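Local coordinates for protein aspartate--tRNA(Asp/Asn) ligase (PDB 1N9W) that activates L-aspartate with ATP and transfers it to both tRNA(Asp) and tRNA(Asn), acting as a non-discriminating class II aminoacyl-tRNA synthetase, at residues Q265-L270 with S309-V314; T259-P264 with L340-E345. One frame throughout, in Å; residues are numbered along the deposited sequence.

Contact 1: Q265-L270 with S309-V314; sequences QDIPRL and SDWLFV
Residues 269-270 run parallel to 313-314, joined by a bond from Phe313 N to Pro268 O (2.9 Å) and a weaker, bent one from Leu270 N to Phe313 O (2.8 Å, 127° at the hydrogen). In the Leu270-Val314 pair, Val314 CA lies 3.2 Å from Leu270 O in a CA-H...O contact. Ahead of the strand, Ile267 wedges its branches between two aromatic residues. CG2, anti to the backbone N, reaches Trp311 CB and Phe313 CD2, both at 3.7 Å, while CD1 bridges Trp311 CB and Phe313 CE2. Cutting this side chain back to an alanine removes CG1, CG2 and CD1, and is likely to open a gap between Trp311 CB and the Phe313 ring, giving that ring more freedom to turn. Arg269 lies alongside Phe313, its CD 3.9 Å from Phe313 CB; the chain bends at chi2 (-81°), bringing NH1 back to Ile267 O in a weak bond. The same guanidinium forms salt bridges with Glu228 and Glu235. On the side of the sheet occupied by Leu270, Leu312 CD1 touches Pro268 O and Leu270 CB. Ser309 OG, 3.6 Å from Pro268 CD, donates to a lone pair of Trp311 O. Strand 269-271 thus edges the class II catalytic-domain sheet within this chain: helix 227-248 packs on Ile267, Arg269 and Phe313, helix 272-283 covers Leu270, and strand 336-341 continues the sheet beyond 311-315.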
ATOM      1  N   GLN B 265      13.112  11.857 -17.913  1.00 54.00           N
ATOM      2  CA  GLN B 265      12.308  12.125 -19.096  1.00 54.38           C
ATOM      3  C   GLN B 265      13.141  11.885 -20.347  1.00 54.23           C
ATOM      4  O   GLN B 265      14.316  12.248 -20.395  1.00 53.32           O
ATOM      5  CB  GLN B 265      11.786  13.560 -19.065  1.00 55.72           C
ATOM      6  CG  GLN B 265      11.200  14.018 -20.377  1.00 57.65           C
ATOM      7  CD  GLN B 265      10.276  15.201 -20.207  1.00 60.53           C
ATOM      8  OE1 GLN B 265      10.616  16.186 -19.543  1.00 62.29           O
ATOM      9  NE2 GLN B 265       9.100  15.119 -20.815  1.00 62.11           N
ATOM     10  N   ASP B 266      12.533  11.268 -21.354  1.00 54.45           N
ATOM     11  CA  ASP B 266      13.244  10.981 -22.592  1.00 55.71           C
ATOM     12  C   ASP B 266      14.520  10.217 -22.270  1.00 56.16           C
ATOM     13  O   ASP B 266      15.606  10.542 -22.756  1.00 55.98           O
ATOM     14  CB  ASP B 266      13.573  12.285 -23.321  1.00 57.13           C
ATOM     15  CG  ASP B 266      12.353  12.914 -23.960  1.00 58.04           C
ATOM     16  OD1 ASP B 266      12.342  14.148 -24.149  1.00 60.23           O
ATOM     17  OD2 ASP B 266      11.404  12.169 -24.288  1.00 58.90           O
ATOM     18  N   ILE B 267      14.377   9.198 -21.431  1.00 56.68           N
ATOM     19  CA  ILE B 267      15.501   8.368 -21.024  1.00 56.29           C
ATOM     20  C   ILE B 267      16.101   7.643 -22.217  1.00 57.51           C
ATOM     21  O   ILE B 267      15.379   7.096 -23.053  1.00 56.79           O
ATOM     22  CB  ILE B 267      15.065   7.319 -19.996  1.00 55.92           C
ATOM     23  CG1 ILE B 267      14.539   8.022 -18.741  1.00 55.85           C
ATOM     24  CG2 ILE B 267      16.228   6.399 -19.668  1.00 54.63           C
ATOM     25  CD1 ILE B 267      13.986   7.075 -17.707  1.00 54.57           C
ATOM     26  N   PRO B 268      17.439   7.632 -22.311  1.00 58.33           N
ATOM     27  CA  PRO B 268      18.184   6.977 -23.394  1.00 59.58           C
ATOM     28  C   PRO B 268      17.839   5.498 -23.580  1.00 59.88           C
ATOM     29  O   PRO B 268      17.934   4.706 -22.643  1.00 59.29           O
ATOM     30  CB  PRO B 268      19.637   7.177 -22.972  1.00 59.78           C
ATOM     31  CG  PRO B 268      19.592   8.507 -22.288  1.00 59.73           C
ATOM     32  CD  PRO B 268      18.352   8.391 -21.439  1.00 58.54           C
ATOM     33  N   ARG B 269      17.437   5.137 -24.796  1.00 60.85           N
ATOM     34  CA  ARG B 269      17.083   3.757 -25.121  1.00 62.07           C
ATOM     35  C   ARG B 269      18.311   3.087 -25.745  1.00 62.96           C
ATOM     36  O   ARG B 269      19.068   3.727 -26.475  1.00 63.09           O
ATOM     37  CB  ARG B 269      15.924   3.727 -26.126  1.00 63.05           C
ATOM     38  CG  ARG B 269      14.676   4.544 -25.748  1.00 63.71           C
ATOM     39  CD  ARG B 269      13.766   3.817 -24.761  1.00 64.06           C
ATOM     40  NE  ARG B 269      12.396   4.341 -24.751  1.00 64.21           N
ATOM     41  CZ  ARG B 269      12.015   5.486 -24.182  1.00 64.06           C
ATOM     42  NH1 ARG B 269      12.895   6.256 -23.559  1.00 62.70           N
ATOM     43  NH2 ARG B 269      10.741   5.858 -24.229  1.00 65.04           N
ATOM     44  N   LEU B 270      18.515   1.805 -25.467  1.00 63.24           N
ATOM     45  CA  LEU B 270      19.667   1.110 -26.019  1.00 63.69           C
ATOM     46  C   LEU B 270      19.422  -0.385 -26.122  1.00 64.25           C
ATOM     47  O   LEU B 270      19.208  -1.064 -25.116  1.00 64.52           O
ATOM     48  CB  LEU B 270      20.899   1.373 -25.152  1.00 64.44           C
ATOM     49  CG  LEU B 270      22.260   1.090 -25.793  1.00 64.31           C
ATOM     50  CD1 LEU B 270      22.444   1.992 -27.001  1.00 64.34           C
ATOM     51  CD2 LEU B 270      23.366   1.335 -24.781  1.00 64.30           C
ATOM     52  N   SER B 309      22.825  11.243 -18.203  1.00 51.97           N
ATOM     53  CA  SER B 309      21.620  10.664 -17.634  1.00 50.53           C
ATOM     54  C   SER B 309      21.933   9.563 -16.628  1.00 49.46           C
ATOM     55  O   SER B 309      22.778   8.697 -16.873  1.00 49.54           O
ATOM     56  CB  SER B 309      20.751  10.107 -18.765  1.00 50.84           C
ATOM     57  OG  SER B 309      19.633   9.399 -18.273  1.00 52.14           O
ATOM     58  N   ASP B 310      21.247   9.603 -15.492  1.00 47.66           N
ATOM     59  CA  ASP B 310      21.434   8.606 -14.440  1.00 45.30           C
ATOM     60  C   ASP B 310      20.638   7.354 -14.781  1.00 44.45           C
ATOM     61  O   ASP B 310      20.804   6.307 -14.150  1.00 44.84           O
ATOM     62  CB  ASP B 310      20.960   9.177 -13.102  1.00 43.93           C
ATOM     63  CG  ASP B 310      21.863  10.275 -12.590  1.00 42.36           C
ATOM     64  OD1 ASP B 310      22.945   9.947 -12.061  1.00 42.38           O
ATOM     65  OD2 ASP B 310      21.497  11.463 -12.716  1.00 43.44           O
ATOM     66  N   TRP B 311      19.787   7.472 -15.795  1.00 44.07           N
ATOM     67  CA  TRP B 311      18.929   6.370 -16.220  1.00 45.24           C
ATOM     68  C   TRP B 311      19.266   5.838 -17.611  1.00 45.56           C
ATOM     69  O   TRP B 311      19.735   6.577 -18.479  1.00 44.40           O
ATOM     70  CB  TRP B 311      17.469   6.823 -16.211  1.00 44.64           C
ATOM     71  CG  TRP B 311      17.129   7.747 -15.081  1.00 45.19           C
ATOM     72  CD1 TRP B 311      17.419   9.077 -14.995  1.00 44.61           C
ATOM     73  CD2 TRP B 311      16.439   7.406 -13.872  1.00 45.36           C
ATOM     74  NE1 TRP B 311      16.953   9.588 -13.808  1.00 44.42           N
ATOM     75  CE2 TRP B 311      16.349   8.587 -13.103  1.00 44.89           C
ATOM     76  CE3 TRP B 311      15.892   6.217 -13.370  1.00 44.14           C
ATOM     77  CZ2 TRP B 311      15.725   8.613 -11.849  1.00 44.73           C
ATOM     78  CZ3 TRP B 311      15.273   6.247 -12.127  1.00 44.92           C
ATOM     79  CH2 TRP B 311      15.197   7.438 -11.379  1.00 45.61           C
ATOM     80  N   LEU B 312      19.002   4.553 -17.819  1.00 45.37           N
ATOM     81  CA  LEU B 312      19.268   3.919 -19.100  1.00 48.13           C
ATOM     82  C   LEU B 312      18.354   2.730 -19.381  1.00 48.06           C
ATOM     83  O   LEU B 312      18.346   1.753 -18.636  1.00 47.60           O
ATOM     84  CB  LEU B 312      20.725   3.452 -19.164  1.00 49.36           C
ATOM     85  CG  LEU B 312      21.133   2.624 -20.387  1.00 50.07           C
ATOM     86  CD1 LEU B 312      21.042   3.468 -21.654  1.00 50.38           C
ATOM     87  CD2 LEU B 312      22.551   2.103 -20.190  1.00 50.30           C
ATOM     88  N   PHE B 313      17.583   2.817 -20.459  1.00 49.20           N
ATOM     89  CA  PHE B 313      16.691   1.735 -20.838  1.00 49.94           C
ATOM     90  C   PHE B 313      17.404   0.763 -21.771  1.00 51.64           C
ATOM     91  O   PHE B 313      17.945   1.162 -22.802  1.00 50.98           O
ATOM     92  CB  PHE B 313      15.446   2.287 -21.544  1.00 49.79           C
ATOM     93  CG  PHE B 313      14.291   2.580 -20.622  1.00 49.66           C
ATOM     94  CD1 PHE B 313      13.768   1.584 -19.799  1.00 49.34           C
ATOM     95  CD2 PHE B 313      13.696   3.842 -20.611  1.00 48.48           C
ATOM     96  CE1 PHE B 313      12.671   1.836 -18.979  1.00 49.23           C
ATOM     97  CE2 PHE B 313      12.599   4.107 -19.795  1.00 48.67           C
ATOM     98  CZ  PHE B 313      12.083   3.102 -18.978  1.00 49.04           C
ATOM     99  N   VAL B 314      17.416  -0.513 -21.392  1.00 53.46           N
ATOM    100  CA  VAL B 314      18.030  -1.558 -22.207  1.00 54.72           C
ATOM    101  C   VAL B 314      16.865  -2.310 -22.849  1.00 56.24           C
ATOM    102  O   VAL B 314      16.145  -3.046 -22.176  1.00 56.20           O
ATOM    103  CB  VAL B 314      18.859  -2.542 -21.351  1.00 55.11           C
ATOM    104  CG1 VAL B 314      19.534  -3.570 -22.244  1.00 53.87           C
ATOM    105  CG2 VAL B 314      19.902  -1.783 -20.555  1.00 56.08           C
TER

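Contact 2: T259-P264 with L340-E345; sequences TWPSFP and LFRGLE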
ATOM      1  N   THR B 259      22.763  13.250  -3.587  1.00 44.37           N
ATOM      2  CA  THR B 259      22.708  14.137  -4.751  1.00 44.05           C
ATOM      3  C   THR B 259      21.538  13.662  -5.620  1.00 42.65           C
ATOM      4  O   THR B 259      21.425  12.473  -5.920  1.00 40.89           O
ATOM      5  CB  THR B 259      24.015  14.073  -5.580  1.00 44.52           C
ATOM      6  OG1 THR B 259      24.203  12.746  -6.086  1.00 46.82           O
ATOM      7  CG2 THR B 259      25.211  14.463  -4.728  1.00 44.20           C
ATOM      8  N   TRP B 260      20.673  14.582  -6.030  1.00 43.05           N
ATOM      9  CA  TRP B 260      19.513  14.197  -6.829  1.00 44.05           C
ATOM     10  C   TRP B 260      19.854  13.820  -8.265  1.00 44.86           C
ATOM     11  O   TRP B 260      20.694  14.451  -8.904  1.00 44.89           O
ATOM     12  CB  TRP B 260      18.468  15.314  -6.818  1.00 44.48           C
ATOM     13  CG  TRP B 260      17.058  14.791  -6.780  1.00 44.66           C
ATOM     14  CD1 TRP B 260      16.072  15.021  -7.695  1.00 44.87           C
ATOM     15  CD2 TRP B 260      16.477  13.957  -5.766  1.00 43.91           C
ATOM     16  NE1 TRP B 260      14.918  14.376  -7.321  1.00 45.48           N
ATOM     17  CE2 TRP B 260      15.142  13.702  -6.152  1.00 44.19           C
ATOM     18  CE3 TRP B 260      16.968  13.369  -4.594  1.00 43.62           C
ATOM     19  CZ2 TRP B 260      14.276  12.923  -5.376  1.00 42.33           C
ATOM     20  CZ3 TRP B 260      16.107  12.591  -3.826  1.00 43.01           C
ATOM     21  CH2 TRP B 260      14.783  12.362  -4.232  1.00 43.01           C
ATOM     22  N   PRO B 261      19.196  12.772  -8.791  1.00 45.81           N
ATOM     23  CA  PRO B 261      19.406  12.276 -10.156  1.00 45.29           C
ATOM     24  C   PRO B 261      18.916  13.254 -11.215  1.00 45.41           C
ATOM     25  O   PRO B 261      18.291  14.273 -10.905  1.00 44.11           O
ATOM     26  CB  PRO B 261      18.590  10.983 -10.190  1.00 44.37           C
ATOM     27  CG  PRO B 261      18.491  10.584  -8.757  1.00 46.93           C
ATOM     28  CD  PRO B 261      18.270  11.893  -8.063  1.00 45.93           C
ATOM     29  N   SER B 262      19.205  12.927 -12.471  1.00 44.68           N
ATOM     30  CA  SER B 262      18.774  13.739 -13.600  1.00 43.57           C
ATOM     31  C   SER B 262      17.294  13.437 -13.829  1.00 43.57           C
ATOM     32  O   SER B 262      16.818  12.355 -13.486  1.00 41.56           O
ATOM     33  CB  SER B 262      19.596  13.381 -14.844  1.00 43.33           C
ATOM     34  OG  SER B 262      19.674  11.976 -15.037  1.00 39.77           O
ATOM     35  N   PHE B 263      16.571  14.387 -14.406  1.00 44.93           N
ATOM     36  CA  PHE B 263      15.143  14.209 -14.640  1.00 47.15           C
ATOM     37  C   PHE B 263      14.832  13.001 -15.516  1.00 48.90           C
ATOM     38  O   PHE B 263      15.359  12.871 -16.620  1.00 48.33           O
ATOM     39  CB  PHE B 263      14.547  15.457 -15.279  1.00 47.42           C
ATOM     40  CG  PHE B 263      13.067  15.567 -15.103  1.00 47.88           C
ATOM     41  CD1 PHE B 263      12.530  15.908 -13.864  1.00 48.82           C
ATOM     42  CD2 PHE B 263      12.205  15.324 -16.167  1.00 48.75           C
ATOM     43  CE1 PHE B 263      11.153  16.006 -13.682  1.00 48.03           C
ATOM     44  CE2 PHE B 263      10.822  15.418 -15.998  1.00 49.56           C
ATOM     45  CZ  PHE B 263      10.296  15.762 -14.750  1.00 47.79           C
ATOM     46  N   PRO B 264      13.964  12.101 -15.026  1.00 51.00           N
ATOM     47  CA  PRO B 264      13.547  10.880 -15.725  1.00 52.54           C
ATOM     48  C   PRO B 264      12.626  11.130 -16.915  1.00 53.25           C
ATOM     49  O   PRO B 264      11.486  10.674 -16.926  1.00 54.12           O
ATOM     50  CB  PRO B 264      12.837  10.076 -14.634  1.00 52.35           C
ATOM     51  CG  PRO B 264      13.432  10.591 -13.372  1.00 51.84           C
ATOM     52  CD  PRO B 264      13.504  12.067 -13.629  1.00 51.34           C
ATOM     53  N   LEU B 340      17.969   0.796 -15.992  1.00 38.40           N
ATOM     54  CA  LEU B 340      19.181   0.880 -15.197  1.00 38.38           C
ATOM     55  C   LEU B 340      19.241   2.242 -14.549  1.00 38.44           C
ATOM     56  O   LEU B 340      19.175   3.266 -15.228  1.00 38.06           O
ATOM     57  CB  LEU B 340      20.421   0.686 -16.067  1.00 39.70           C
ATOM     58  CG  LEU B 340      20.611  -0.699 -16.673  1.00 38.41           C
ATOM     59  CD1 LEU B 340      21.920  -0.719 -17.454  1.00 40.99           C
ATOM     60  CD2 LEU B 340      20.629  -1.745 -15.568  1.00 37.77           C
ATOM     61  N   PHE B 341      19.348   2.253 -13.228  1.00 38.03           N
ATOM     62  CA  PHE B 341      19.422   3.501 -12.492  1.00 37.33           C
ATOM     63  C   PHE B 341      20.776   3.576 -11.814  1.00 36.95           C
ATOM     64  O   PHE B 341      21.076   2.797 -10.913  1.00 36.45           O
ATOM     65  CB  PHE B 341      18.299   3.571 -11.456  1.00 37.32           C
ATOM     66  CG  PHE B 341      18.334   4.803 -10.600  1.00 37.42           C
ATOM     67  CD1 PHE B 341      18.442   6.069 -11.175  1.00 36.86           C
ATOM     68  CD2 PHE B 341      18.236   4.701  -9.218  1.00 36.94           C
ATOM     69  CE1 PHE B 341      18.442   7.211 -10.382  1.00 36.26           C
ATOM     70  CE2 PHE B 341      18.235   5.836  -8.420  1.00 37.82           C
ATOM     71  CZ  PHE B 341      18.341   7.096  -9.001  1.00 37.39           C
ATOM     72  N   ARG B 342      21.599   4.514 -12.265  1.00 37.79           N
ATOM     73  CA  ARG B 342      22.936   4.682 -11.705  1.00 38.64           C
ATOM     74  C   ARG B 342      23.706   3.361 -11.641  1.00 39.43           C
ATOM     75  O   ARG B 342      24.428   3.103 -10.681  1.00 41.07           O
ATOM     76  CB  ARG B 342      22.843   5.320 -10.309  1.00 37.38           C
ATOM     77  CG  ARG B 342      22.557   6.814 -10.357  1.00 35.02           C
ATOM     78  CD  ARG B 342      22.370   7.454  -8.985  1.00 35.28           C
ATOM     79  NE  ARG B 342      22.236   8.906  -9.132  1.00 35.86           N
ATOM     80  CZ  ARG B 342      21.878   9.744  -8.163  1.00 37.06           C
ATOM     81  NH1 ARG B 342      21.604   9.289  -6.941  1.00 34.99           N
ATOM     82  NH2 ARG B 342      21.790  11.044  -8.422  1.00 34.32           N
ATOM     83  N   GLY B 343      23.534   2.525 -12.662  1.00 41.20           N
ATOM     84  CA  GLY B 343      24.252   1.260 -12.710  1.00 41.00           C
ATOM     85  C   GLY B 343      23.535   0.038 -12.174  1.00 41.26           C
ATOM     86  O   GLY B 343      23.999  -1.089 -12.357  1.00 40.18           O
ATOM     87  N   LEU B 344      22.406   0.249 -11.512  1.00 41.20           N
ATOM     88  CA  LEU B 344      21.660  -0.869 -10.950  1.00 41.94           C
ATOM     89  C   LEU B 344      20.321  -1.071 -11.652  1.00 42.40           C
ATOM     90  O   LEU B 344      19.644  -0.109 -12.021  1.00 42.85           O
ATOM     91  CB  LEU B 344      21.435  -0.642  -9.456  1.00 41.63           C
ATOM     92  CG  LEU B 344      20.823  -1.801  -8.674  1.00 42.30           C
ATOM     93  CD1 LEU B 344      21.729  -3.026  -8.786  1.00 41.99           C
ATOM     94  CD2 LEU B 344      20.643  -1.394  -7.219  1.00 41.21           C
ATOM     95  N   GLU B 345      19.949  -2.329 -11.848  1.00 41.77           N
ATOM     96  CA  GLU B 345      18.683  -2.643 -12.489  1.00 42.71           C
ATOM     97  C   GLU B 345      17.569  -2.467 -11.460  1.00 40.95           C
ATOM     98  O   GLU B 345      17.498  -3.201 -10.477  1.00 40.51           O
ATOM     99  CB  GLU B 345      18.698  -4.084 -13.021  1.00 42.75           C
ATOM    100  CG  GLU B 345      17.373  -4.541 -13.616  1.00 47.33           C
ATOM    101  CD  GLU B 345      16.594  -5.456 -12.685  1.00 50.23           C
ATOM    102  OE1 GLU B 345      17.008  -6.626 -12.517  1.00 51.15           O
ATOM    103  OE2 GLU B 345      15.574  -5.007 -12.110  1.00 52.38           O
TER
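Arg342 reaches from a type I' beta turn, Phe341 to Leu344, to the loop 259-264, where its guanidinium grips Thr259 and lies against Pro261. From CB, with CG anti to the carbonyl carbon (chi1 -76°), the chain first passes Phe341, CG lying over one face of that ring near its rim. It then runs extended through CD to NE, which is 4.1 Å from Pro261 CG and forms a salt bridge with Asp310. Arg342 CZ settles 3.5 Å from Pro261 CG, which sits over one face of the guanidinium, offset toward the rim and 3.3 Å from Arg342 NH2. At the tip, NH2 donates to Thr259 O (2.9 Å, 159° at the hydrogen); the oxygen lies near the guanidinium plane, although the donor stands above the carbonyl plane. Arg342 NH1 adds a weak bond to Thr259 O at 3.3 Å and also donates to Lys400 O, so several polar partners fix the flat group. Pro261 CG meets the edge of the Phe341 ring as well, 3.5 Å from Phe341 CZ. The hairpin of strands 336-341 and 344-351, which carries the predicted ATP-binding Glu345, is thereby tied to the loop following helix 250-255, with helix 394-402 touching Pro261 and Phe341, and Trp311 of strand 311-315 stacked on the Phe341 ring.

Contact 1 is buried and contact 2 lies at the surface, yet both reach the same sheet, in which 311-315 and 336-341 are neighbouring strands. In contact 1 backbone pairing and apolar side chains join strand 269-271 and the loop before it to strand 311-315; in contact 2 an arginine reaches a loop carbonyl and packs against proline, with no strand pairing across it. The two meet directly. Ser262 links them through both its backbone polar atoms, its N to Asp310 OD2 (2.7 Å) and its O to Trp311 NE1 (2.8 Å), probably hydrogen bonds. The Trp311 ring also packs on Pro264.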